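Local coordinates for tailspike protein (Siphovirus 9NA, PDB 3RIQ) that recognises the lipopolysaccharide of Salmonella as the phage's receptor-binding tailspike and probably cleaves it as an endorhamnosidase, at residues I157-Y168 / L177-W187; G210-L221 / L238-K249. All coordinates share one frame; numbering follows the deposited sequence.

Contact 1: residues I157-Y168 / L177-W187; sequences IFTHPEATMGGY and LVESPRNFIAW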
loop_
_atom_site.group_PDB
_atom_site.type_symbol
_atom_site.label_atom_id
_atom_site.label_comp_id
_atom_site.label_asym_id
_atom_site.label_seq_id
_atom_site.Cartn_x
_atom_site.Cartn_y
_atom_site.Cartn_z
ATOM N N ILE A 157 -12.127 -19.099 -19.303
ATOM C CA ILE A 157 -11.226 -19.017 -18.150
ATOM C C ILE A 157 -10.116 -20.045 -18.300
ATOM O O ILE A 157 -10.406 -21.214 -18.548
ATOM C CB ILE A 157 -12.018 -19.239 -16.789
ATOM C CG1 ILE A 157 -13.165 -18.213 -16.651
ATOM C CG2 ILE A 157 -11.044 -19.189 -15.583
ATOM C CD1 ILE A 157 -14.037 -18.437 -15.432
ATOM N N PHE A 158 -8.866 -19.605 -18.153
ATOM C CA PHE A 158 -7.715 -20.503 -18.070
ATOM C C PHE A 158 -7.257 -20.517 -16.623
ATOM O O PHE A 158 -6.986 -19.450 -16.069
ATOM C CB PHE A 158 -6.552 -19.983 -18.958
ATOM C CG PHE A 158 -6.639 -20.401 -20.401
ATOM C CD1 PHE A 158 -7.729 -20.027 -21.193
ATOM C CD2 PHE A 158 -5.594 -21.115 -20.979
ATOM C CE1 PHE A 158 -7.819 -20.451 -22.562
ATOM C CE2 PHE A 158 -5.660 -21.524 -22.337
ATOM C CZ PHE A 158 -6.790 -21.165 -23.138
ATOM N N THR A 159 -7.112 -21.689 -16.033
ATOM C CA THR A 159 -6.581 -21.784 -14.691
ATOM C C THR A 159 -5.222 -22.460 -14.637
ATOM O O THR A 159 -5.008 -23.516 -15.177
ATOM C CB THR A 159 -7.567 -22.453 -13.706
ATOM O OG1 THR A 159 -7.838 -23.826 -14.061
ATOM C CG2 THR A 159 -8.862 -21.675 -13.704
ATOM N N HIS A 160 -4.309 -21.798 -13.953
ATOM C CA HIS A 160 -2.962 -22.328 -13.734
ATOM C C HIS A 160 -2.238 -22.794 -14.987
ATOM O O HIS A 160 -1.650 -23.876 -15.019
ATOM C CB HIS A 160 -2.979 -23.443 -12.675
ATOM C CG HIS A 160 -3.733 -23.086 -11.426
ATOM N ND1 HIS A 160 -4.954 -23.648 -11.090
ATOM C CD2 HIS A 160 -3.420 -22.236 -10.420
ATOM C CE1 HIS A 160 -5.362 -23.153 -9.931
ATOM N NE2 HIS A 160 -4.450 -22.287 -9.508
ATOM N N PRO A 161 -2.251 -21.984 -16.042
ATOM C CA PRO A 161 -1.498 -22.395 -17.225
ATOM C C PRO A 161 -0.006 -22.412 -17.007
ATOM O O PRO A 161 0.520 -21.570 -16.298
ATOM C CB PRO A 161 -1.880 -21.345 -18.257
ATOM C CG PRO A 161 -2.121 -20.071 -17.423
ATOM C CD PRO A 161 -2.848 -20.643 -16.197
ATOM N N GLU A 162 0.655 -23.327 -17.696
ATOM C CA GLU A 162 2.114 -23.508 -17.605
ATOM C C GLU A 162 2.757 -23.412 -18.984
ATOM O O GLU A 162 2.056 -23.440 -20.015
ATOM C CB GLU A 162 2.423 -24.907 -17.037
ATOM C CG GLU A 162 1.693 -25.229 -15.744
ATOM C CD GLU A 162 2.170 -26.507 -15.066
ATOM O OE1 GLU A 162 2.927 -27.314 -15.669
ATOM O OE2 GLU A 162 1.793 -26.725 -13.901
ATOM N N ALA A 163 4.084 -23.344 -19.029
ATOM C CA ALA A 163 4.795 -23.351 -20.321
ATOM C C ALA A 163 6.266 -23.680 -20.109
ATOM O O ALA A 163 6.849 -23.300 -19.093
ATOM C CB ALA A 163 4.702 -21.972 -20.985
ATOM N N THR A 164 6.859 -24.313 -21.106
ATOM C CA THR A 164 8.304 -24.523 -21.123
ATOM C C THR A 164 8.761 -24.059 -22.498
ATOM O O THR A 164 8.626 -24.781 -23.484
ATOM C CB THR A 164 8.683 -25.997 -20.864
ATOM O OG1 THR A 164 8.114 -26.431 -19.620
ATOM C CG2 THR A 164 10.223 -26.170 -20.785
ATOM N N MET A 165 9.250 -22.824 -22.552
ATOM C CA MET A 165 9.548 -22.151 -23.804
ATOM C C MET A 165 8.277 -22.132 -24.681
ATOM O O MET A 165 8.257 -22.631 -25.809
ATOM C CB MET A 165 10.756 -22.805 -24.526
ATOM C CG MET A 165 12.018 -22.796 -23.697
ATOM S SD MET A 165 12.659 -21.137 -23.376
ATOM C CE MET A 165 13.994 -21.494 -22.192
ATOM N N GLY A 166 7.207 -21.547 -24.128
ATOM C CA GLY A 166 5.901 -21.522 -24.767
ATOM C C GLY A 166 5.114 -20.338 -24.245
ATOM O O GLY A 166 5.543 -19.598 -23.345
ATOM N N GLY A 167 3.927 -20.178 -24.775
ATOM C CA GLY A 167 3.056 -19.087 -24.347
ATOM C C GLY A 167 1.686 -19.165 -24.949
ATOM O O GLY A 167 1.366 -20.122 -25.679
ATOM N N TYR A 168 0.898 -18.134 -24.676
ATOM C CA TYR A 168 -0.521 -18.107 -24.990
ATOM C C TYR A 168 -0.849 -16.819 -25.704
ATOM O O TYR A 168 -0.583 -15.706 -25.193
ATOM C CB TYR A 168 -1.387 -18.232 -23.714
ATOM C CG TYR A 168 -1.138 -19.558 -23.021
ATOM C CD1 TYR A 168 -1.968 -20.660 -23.254
ATOM C CD2 TYR A 168 -0.050 -19.719 -22.147
ATOM C CE1 TYR A 168 -1.714 -21.878 -22.640
ATOM C CE2 TYR A 168 0.213 -20.928 -21.537
ATOM C CZ TYR A 168 -0.611 -22.012 -21.794
ATOM O OH TYR A 168 -0.375 -23.212 -21.170
ATOM N N LEU A 177 -10.151 -14.634 -18.883
ATOM C CA LEU A 177 -9.516 -14.533 -17.553
ATOM C C LEU A 177 -8.467 -15.602 -17.427
ATOM O O LEU A 177 -8.795 -16.787 -17.562
ATOM C CB LEU A 177 -10.585 -14.729 -16.451
ATOM C CG LEU A 177 -10.033 -14.878 -15.025
ATOM C CD1 LEU A 177 -9.267 -13.587 -14.554
ATOM C CD2 LEU A 177 -11.211 -15.164 -14.079
ATOM N N VAL A 178 -7.208 -15.200 -17.208
ATOM C CA VAL A 178 -6.122 -16.148 -16.969
ATOM C C VAL A 178 -5.708 -16.066 -15.509
ATOM O O VAL A 178 -5.186 -15.023 -15.065
ATOM C CB VAL A 178 -4.899 -15.874 -17.874
ATOM C CG1 VAL A 178 -3.844 -16.978 -17.696
ATOM C CG2 VAL A 178 -5.330 -15.736 -19.319
ATOM N N GLU A 179 -5.972 -17.129 -14.758
ATOM C CA GLU A 179 -5.648 -17.144 -13.329
ATOM C C GLU A 179 -4.350 -17.888 -13.074
ATOM O O GLU A 179 -4.175 -19.023 -13.525
ATOM C CB GLU A 179 -6.743 -17.828 -12.518
ATOM C CG GLU A 179 -8.030 -16.966 -12.468
ATOM C CD GLU A 179 -9.160 -17.576 -11.633
ATOM O OE1 GLU A 179 -9.237 -18.828 -11.517
ATOM O OE2 GLU A 179 -10.012 -16.796 -11.151
ATOM N N SER A 180 -3.443 -17.222 -12.360
ATOM C CA SER A 180 -2.264 -17.873 -11.789
ATOM C C SER A 180 -1.392 -18.684 -12.766
ATOM O O SER A 180 -1.133 -19.875 -12.531
ATOM C CB SER A 180 -2.676 -18.740 -10.592
ATOM O OG SER A 180 -1.526 -19.323 -10.025
ATOM N N PRO A 181 -0.893 -18.035 -13.842
ATOM C CA PRO A 181 0.162 -18.727 -14.598
ATOM C C PRO A 181 1.268 -19.175 -13.627
ATOM O O PRO A 181 1.615 -18.443 -12.677
ATOM C CB PRO A 181 0.695 -17.629 -15.545
ATOM C CG PRO A 181 0.275 -16.295 -14.886
ATOM C CD PRO A 181 -1.061 -16.618 -14.237
ATOM N N ARG A 182 1.832 -20.357 -13.869
ATOM C CA ARG A 182 2.850 -20.896 -12.954
ATOM C C ARG A 182 3.620 -21.997 -13.647
ATOM O O ARG A 182 3.144 -22.497 -14.672
ATOM C CB ARG A 182 2.167 -21.439 -11.699
ATOM C CG ARG A 182 1.080 -22.513 -11.947
ATOM C CD ARG A 182 0.309 -22.823 -10.626
ATOM N NE ARG A 182 1.153 -23.478 -9.638
ATOM C CZ ARG A 182 1.347 -24.797 -9.579
ATOM N NH1 ARG A 182 0.802 -25.608 -10.505
ATOM N NH2 ARG A 182 2.154 -25.308 -8.642
ATOM N N ASN A 183 4.807 -22.348 -13.131
ATOM C CA ASN A 183 5.709 -23.202 -13.908
ATOM C C ASN A 183 5.772 -22.723 -15.367
ATOM O O ASN A 183 5.571 -23.514 -16.314
ATOM C CB ASN A 183 5.252 -24.657 -13.839
ATOM C CG ASN A 183 5.111 -25.149 -12.417
ATOM O OD1 ASN A 183 6.032 -25.015 -11.618
ATOM N ND2 ASN A 183 3.952 -25.757 -12.098
ATOM N N PHE A 184 5.985 -21.418 -15.525
ATOM C CA PHE A 184 5.744 -20.733 -16.799
ATOM C C PHE A 184 7.029 -20.063 -17.294
ATOM O O PHE A 184 7.396 -18.968 -16.844
ATOM C CB PHE A 184 4.603 -19.730 -16.598
ATOM C CG PHE A 184 3.973 -19.207 -17.865
ATOM C CD1 PHE A 184 2.603 -19.355 -18.077
ATOM C CD2 PHE A 184 4.741 -18.578 -18.863
ATOM C CE1 PHE A 184 1.987 -18.839 -19.247
ATOM C CE2 PHE A 184 4.147 -18.083 -20.047
ATOM C CZ PHE A 184 2.771 -18.194 -20.245
ATOM N N ILE A 185 7.730 -20.751 -18.200
ATOM C CA ILE A 185 8.927 -20.217 -18.853
ATOM C C ILE A 185 8.464 -19.808 -20.251
ATOM O O ILE A 185 8.132 -20.691 -21.095
ATOM C CB ILE A 185 10.029 -21.269 -18.902
ATOM C CG1 ILE A 185 10.351 -21.759 -17.482
ATOM C CG2 ILE A 185 11.255 -20.713 -19.624
ATOM C CD1 ILE A 185 11.016 -23.085 -17.442
ATOM N N ALA A 186 8.361 -18.497 -20.490
ATOM C CA ALA A 186 7.760 -17.967 -21.713
ATOM C C ALA A 186 8.659 -18.121 -22.933
ATOM O O ALA A 186 9.873 -18.402 -22.808
ATOM C CB ALA A 186 7.406 -16.480 -21.479
ATOM N N TRP A 187 8.062 -17.981 -24.114
ATOM C CA TRP A 187 8.842 -18.001 -25.373
ATOM C C TRP A 187 9.051 -16.559 -25.915
ATOM O O TRP A 187 10.185 -16.095 -26.034
ATOM C CB TRP A 187 8.121 -18.886 -26.393
ATOM C CG TRP A 187 8.795 -18.917 -27.733
ATOM C CD1 TRP A 187 8.227 -18.628 -28.956
ATOM C CD2 TRP A 187 10.164 -19.276 -28.003
ATOM N NE1 TRP A 187 9.162 -18.794 -29.960
ATOM C CE2 TRP A 187 10.350 -19.196 -29.407
ATOM C CE3 TRP A 187 11.238 -19.684 -27.200
ATOM C CZ2 TRP A 187 11.579 -19.492 -30.023
ATOM C CZ3 TRP A 187 12.442 -19.957 -27.792
ATOM C CH2 TRP A 187 12.608 -19.886 -29.202
HETATM O O HOH W 1 -0.510 -25.608 -13.076
HETATM O O HOH W 2 7.660 -25.266 -17.021
#
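Two successive coils of a parallel beta-helix meet here: I157 to T159 pair with L177 to E179, E179 N reaching F158 O at 2.9 Å. Beyond the turn at H160 and S180 the pairing resumes one residue out of step, because 177-187 has an extra residue before F184. A163 now lies beside F184, and I185 N binds A163 O at 2.8 Å. F158, V178, A163 and F184 turn into the coil, where P161 CG also rests on V178 CG1 (3.6 Å).

F184 carries the inner packing. With CG anti to the backbone N (chi1 -164°), its ring slides under A163, whose CB sits over the middle of one face, 4.0 Å from the centroid. Y168, on the next face of the right-handed beta-helix, past the corner at T164 and M165, meets it rim to rim, CE2 to F184 CE1 3.6 Å with the planes at 48°. The Y168 hydroxyl is tied down by donating to E162 O at 2.7 Å.

On the outer side E162 runs alongside R182 and N183. Its OE2 takes an N-H from N183 ND2 at 3.0 Å, met from above the carboxylate plane. R182 NH1 is 3.7 Å from the same OE2, a long salt bridge of charge alone, although water 1 links the two. ND2 also lies over one face of the R182 guanidinium, toward its rim. H84 binds E162 OE1, while N155 of the second subunit reaches both E162 OE2 and R182 NH1. Across the trimer interface H160 NE2 bonds to E179 of that same subunit.

Contact 2: residues G210-L221 / L238-K249; sequences GEIKYGSGSAVL and LISYRVGESGVK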
loop_
_atom_site.group_PDB
_atom_site.type_symbol
_atom_site.label_atom_id
_atom_site.label_comp_id
_atom_site.label_asym_id
_atom_site.label_seq_id
_atom_site.Cartn_x
_atom_site.Cartn_y
_atom_site.Cartn_z
ATOM N N GLY A 210 0.026 -15.402 -9.930
ATOM C CA GLY A 210 1.062 -16.208 -10.564
ATOM C C GLY A 210 2.360 -15.510 -10.907
ATOM O O GLY A 210 2.682 -14.421 -10.395
ATOM N N GLU A 211 3.106 -16.161 -11.778
ATOM C CA GLU A 211 4.462 -15.757 -12.135
ATOM C C GLU A 211 4.782 -16.220 -13.542
ATOM O O GLU A 211 4.475 -17.383 -13.915
ATOM C CB GLU A 211 5.508 -16.324 -11.144
ATOM C CG GLU A 211 6.943 -15.900 -11.505
ATOM C CD GLU A 211 7.945 -15.969 -10.346
ATOM O OE1 GLU A 211 7.542 -16.357 -9.208
ATOM O OE2 GLU A 211 9.151 -15.607 -10.569
ATOM N N ILE A 212 5.367 -15.322 -14.330
ATOM C CA ILE A 212 5.824 -15.622 -15.693
ATOM C C ILE A 212 7.313 -15.285 -15.737
ATOM O O ILE A 212 7.715 -14.199 -15.286
ATOM C CB ILE A 212 5.012 -14.757 -16.718
ATOM C CG1 ILE A 212 3.546 -15.274 -16.763
ATOM C CG2 ILE A 212 5.681 -14.769 -18.118
ATOM C CD1 ILE A 212 2.599 -14.343 -17.438
ATOM N N LYS A 213 8.103 -16.188 -16.318
ATOM C CA LYS A 213 9.567 -16.121 -16.309
ATOM C C LYS A 213 10.139 -16.109 -17.715
ATOM O O LYS A 213 9.682 -16.866 -18.591
ATOM C CB LYS A 213 10.136 -17.350 -15.589
ATOM C CG LYS A 213 9.517 -17.593 -14.228
ATOM C CD LYS A 213 10.181 -18.795 -13.514
ATOM C CE LYS A 213 9.469 -19.040 -12.184
ATOM N NZ LYS A 213 10.085 -20.159 -11.372
ATOM N N TYR A 214 11.146 -15.267 -17.936
ATOM C CA TYR A 214 11.857 -15.231 -19.234
ATOM C C TYR A 214 10.913 -14.946 -20.423
ATOM O O TYR A 214 9.985 -14.153 -20.282
ATOM C CB TYR A 214 12.778 -16.460 -19.441
ATOM C CG TYR A 214 13.831 -16.556 -18.353
ATOM C CD1 TYR A 214 14.966 -15.727 -18.382
ATOM C CD2 TYR A 214 13.692 -17.449 -17.277
ATOM C CE1 TYR A 214 15.941 -15.777 -17.362
ATOM C CE2 TYR A 214 14.671 -17.532 -16.234
ATOM C CZ TYR A 214 15.786 -16.680 -16.292
ATOM O OH TYR A 214 16.741 -16.744 -15.307
ATOM N N GLY A 215 11.187 -15.550 -21.585
ATOM C CA GLY A 215 10.571 -15.092 -22.843
ATOM C C GLY A 215 11.238 -13.864 -23.392
ATOM O O GLY A 215 11.783 -13.044 -22.637
ATOM N N SER A 216 11.246 -13.729 -24.712
ATOM C CA SER A 216 11.913 -12.560 -25.324
ATOM C C SER A 216 11.078 -11.286 -25.217
ATOM O O SER A 216 11.596 -10.202 -25.509
ATOM C CB SER A 216 12.259 -12.827 -26.812
ATOM O OG SER A 216 11.039 -13.046 -27.538
ATOM N N GLY A 217 9.794 -11.425 -24.852
ATOM C CA GLY A 217 8.848 -10.309 -24.851
ATOM C C GLY A 217 8.525 -9.793 -23.449
ATOM O O GLY A 217 9.388 -9.777 -22.552
ATOM N N SER A 218 7.256 -9.427 -23.247
ATOM C CA SER A 218 6.798 -8.877 -21.979
ATOM C C SER A 218 5.911 -9.930 -21.321
ATOM O O SER A 218 5.295 -10.740 -22.030
ATOM C CB SER A 218 6.050 -7.555 -22.206
ATOM O OG SER A 218 6.892 -6.580 -22.832
ATOM N N ALA A 219 5.826 -9.973 -19.985
ATOM C CA ALA A 219 5.100 -11.100 -19.401
ATOM C C ALA A 219 3.642 -11.128 -19.880
ATOM O O ALA A 219 3.103 -12.208 -20.223
ATOM C CB ALA A 219 5.169 -11.099 -17.888
ATOM N N VAL A 220 3.005 -9.956 -19.906
ATOM C CA VAL A 220 1.659 -9.809 -20.467
ATOM C C VAL A 220 1.706 -8.635 -21.400
ATOM O O VAL A 220 2.293 -7.591 -21.056
ATOM C CB VAL A 220 0.571 -9.578 -19.371
ATOM C CG1 VAL A 220 -0.810 -9.586 -20.013
ATOM C CG2 VAL A 220 0.671 -10.633 -18.243
ATOM N N LEU A 221 1.076 -8.792 -22.583
ATOM C CA LEU A 221 1.094 -7.762 -23.627
ATOM C C LEU A 221 -0.330 -7.492 -24.121
ATOM O O LEU A 221 -1.080 -8.446 -24.433
ATOM C CB LEU A 221 1.972 -8.247 -24.792
ATOM C CG LEU A 221 2.017 -7.313 -26.014
ATOM C CD1 LEU A 221 2.742 -6.027 -25.662
ATOM C CD2 LEU A 221 2.706 -7.995 -27.154
ATOM N N LEU A 238 0.772 -10.200 -10.110
ATOM C CA LEU A 238 1.674 -10.991 -10.963
ATOM C C LEU A 238 3.132 -10.717 -10.579
ATOM O O LEU A 238 3.497 -9.575 -10.266
ATOM C CB LEU A 238 1.472 -10.575 -12.439
ATOM C CG LEU A 238 2.362 -11.293 -13.453
ATOM C CD1 LEU A 238 1.985 -12.773 -13.576
ATOM C CD2 LEU A 238 2.266 -10.587 -14.811
ATOM N N ILE A 239 3.956 -11.758 -10.629
ATOM C CA ILE A 239 5.438 -11.586 -10.583
ATOM C C ILE A 239 5.932 -11.798 -12.011
ATOM O O ILE A 239 5.643 -12.837 -12.608
ATOM C CB ILE A 239 6.104 -12.599 -9.611
ATOM C CG1 ILE A 239 5.585 -12.383 -8.181
ATOM C CG2 ILE A 239 7.611 -12.460 -9.696
ATOM C CD1 ILE A 239 6.007 -13.452 -7.208
ATOM N N SER A 240 6.670 -10.835 -12.559
ATOM C CA SER A 240 7.247 -10.921 -13.912
ATOM C C SER A 240 8.751 -10.996 -13.723
ATOM O O SER A 240 9.363 -10.031 -13.198
ATOM C CB SER A 240 6.873 -9.663 -14.691
ATOM O OG SER A 240 7.529 -9.635 -15.942
ATOM N N TYR A 241 9.353 -12.132 -14.092
ATOM C CA TYR A 241 10.760 -12.394 -13.734
ATOM C C TYR A 241 11.659 -12.555 -14.944
ATOM O O TYR A 241 11.477 -13.499 -15.732
ATOM C CB TYR A 241 10.805 -13.696 -12.913
ATOM C CG TYR A 241 12.200 -14.228 -12.615
ATOM C CD1 TYR A 241 13.145 -13.476 -11.879
ATOM C CD2 TYR A 241 12.558 -15.516 -13.047
ATOM C CE1 TYR A 241 14.421 -13.997 -11.595
ATOM C CE2 TYR A 241 13.841 -16.053 -12.766
ATOM C CZ TYR A 241 14.752 -15.273 -12.027
ATOM O OH TYR A 241 16.008 -15.754 -11.697
ATOM N N ARG A 242 12.596 -11.631 -15.104
ATOM C CA ARG A 242 13.627 -11.729 -16.168
ATOM C C ARG A 242 13.095 -11.880 -17.601
ATOM O O ARG A 242 13.693 -12.605 -18.458
ATOM C CB ARG A 242 14.644 -12.837 -15.839
ATOM C CG ARG A 242 15.537 -12.418 -14.686
ATOM C CD ARG A 242 16.507 -13.541 -14.338
ATOM N NE ARG A 242 17.426 -13.137 -13.284
ATOM C CZ ARG A 242 18.393 -13.922 -12.834
ATOM N NH1 ARG A 242 18.591 -15.118 -13.421
ATOM N NH2 ARG A 242 19.202 -13.494 -11.872
ATOM N N VAL A 243 12.000 -11.180 -17.878
ATOM C CA VAL A 243 11.548 -11.146 -19.274
ATOM C C VAL A 243 12.517 -10.319 -20.140
ATOM O O VAL A 243 13.256 -9.440 -19.655
ATOM C CB VAL A 243 10.065 -10.659 -19.426
ATOM C CG1 VAL A 243 9.179 -11.515 -18.547
ATOM C CG2 VAL A 243 9.913 -9.183 -19.115
ATOM N N GLY A 244 12.511 -10.613 -21.439
ATOM C CA GLY A 244 13.439 -9.933 -22.371
ATOM C C GLY A 244 13.012 -8.506 -22.748
ATOM O O GLY A 244 13.859 -7.719 -23.240
ATOM N N GLU A 245 11.748 -8.158 -22.508
ATOM C CA GLU A 245 11.288 -6.794 -22.758
ATOM C C GLU A 245 10.838 -6.167 -21.436
ATOM O O GLU A 245 11.662 -6.009 -20.522
ATOM C CB GLU A 245 10.243 -6.747 -23.902
ATOM C CG GLU A 245 10.912 -7.065 -25.243
ATOM C CD GLU A 245 10.047 -6.806 -26.469
ATOM O OE1 GLU A 245 9.210 -5.877 -26.435
ATOM O OE2 GLU A 245 10.232 -7.528 -27.482
ATOM N N SER A 246 9.563 -5.811 -21.313
ATOM C CA SER A 246 9.108 -5.084 -20.128
ATOM C C SER A 246 8.206 -5.937 -19.221
ATOM O O SER A 246 7.583 -6.906 -19.667
ATOM C CB SER A 246 8.421 -3.791 -20.535
ATOM O OG SER A 246 9.337 -2.879 -21.103
ATOM N N GLY A 247 8.147 -5.588 -17.938
ATOM C CA GLY A 247 7.502 -6.482 -16.955
ATOM C C GLY A 247 6.093 -6.836 -17.403
ATOM O O GLY A 247 5.716 -8.018 -17.431
ATOM N N VAL A 248 5.314 -5.802 -17.748
ATOM C CA VAL A 248 4.092 -5.945 -18.542
ATOM C C VAL A 248 4.126 -4.768 -19.526
ATOM O O VAL A 248 4.830 -3.768 -19.314
ATOM C CB VAL A 248 2.783 -5.884 -17.699
ATOM C CG1 VAL A 248 2.717 -7.034 -16.677
ATOM C CG2 VAL A 248 2.599 -4.491 -17.024
ATOM N N LYS A 249 3.329 -4.845 -20.585
ATOM C CA LYS A 249 3.385 -3.809 -21.637
ATOM C C LYS A 249 2.056 -3.553 -22.312
ATOM O O LYS A 249 1.334 -4.518 -22.647
ATOM C CB LYS A 249 4.387 -4.254 -22.730
ATOM C CG LYS A 249 4.534 -3.285 -23.905
ATOM C CD LYS A 249 5.697 -3.669 -24.836
ATOM C CE LYS A 249 5.672 -2.774 -26.071
ATOM N NZ LYS A 249 6.638 -3.190 -27.170
HETATM O O HOH W 3 16.527 -18.183 -13.081
HETATM O O HOH W 4 6.603 -7.231 -25.665
#
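A219 and S240 press together at the dense centre of this contact: the A219 methyl is 3.4 Å from S240 OG and also touches V243 CG1 and G247 O. That carbonyl is gripped twice, by S240 OG at 2.8 Å on a lone pair in its plane and by A219 N from above the plane. L238 CD2 closes the inside against V220 CG2 (3.8 Å), and I212, in the same interior, packs on F184 of the preceding coil. S218 sits directly on S246, accepting S246 N at its OG.

At one flank two tyrosines and an arginine lie side by side. R242 runs extended along the Y214 ring, its CB 3.6 Å from Y214 CE1, and ends with NH1 donating to Y214 OH at 3.1 Å, the oxygen lying in the guanidinium plane. Y241 OH instead stands over a guanidinium face, toward its rim, and water 3 joins the two hydroxyls. R242 is further fixed by Q274 through NE and by a cation-pi contact with F97. E211, its CG anti to the backbone N (chi1 -180°), packs CD 3.6 Å from I239 CG2 and meets D232 of the second subunit; K213 leads away to D230 and D232 there.

The side with K249 and E245 is looser. K249 passes S218 with its aliphatic chain, CB to OG 3.4 Å; its long ion pair with E245, like the weak water 4 link, is doubtful, since that glutamate has two conformers. On both strands, and from S216 to S218 in the loop between them, residues lie beside those 28 positions later; at Y214 the nearest neighbour shifts to V243. Serine lies on serine and valine on valine, the in-register stacking of neighbouring coils in a right-handed parallel beta-helix.

How the contacts relate
Contact 1 and contact 2 follow one another along the beta-helix, their centres about 11 Å apart. The segments 177-187 and 210-221 are themselves neighbours: P181 O lies 2.9 Å from E211 N, and K213 O lies 2.8 Å from A186 N, both probable hydrogen bonds. Packing bridges the same seam, with F184 CB 3.6 Å from E211 O. The pairing thus continues from 157-168 through to 238-249, but contact 1 slips by one residue on its way round whereas contact 2 has the same 28-residue offset on both its strands. Both also meet the second subunit of the trimer, contact 1 through H160, E162 and R182 and contact 2 chiefly through K213.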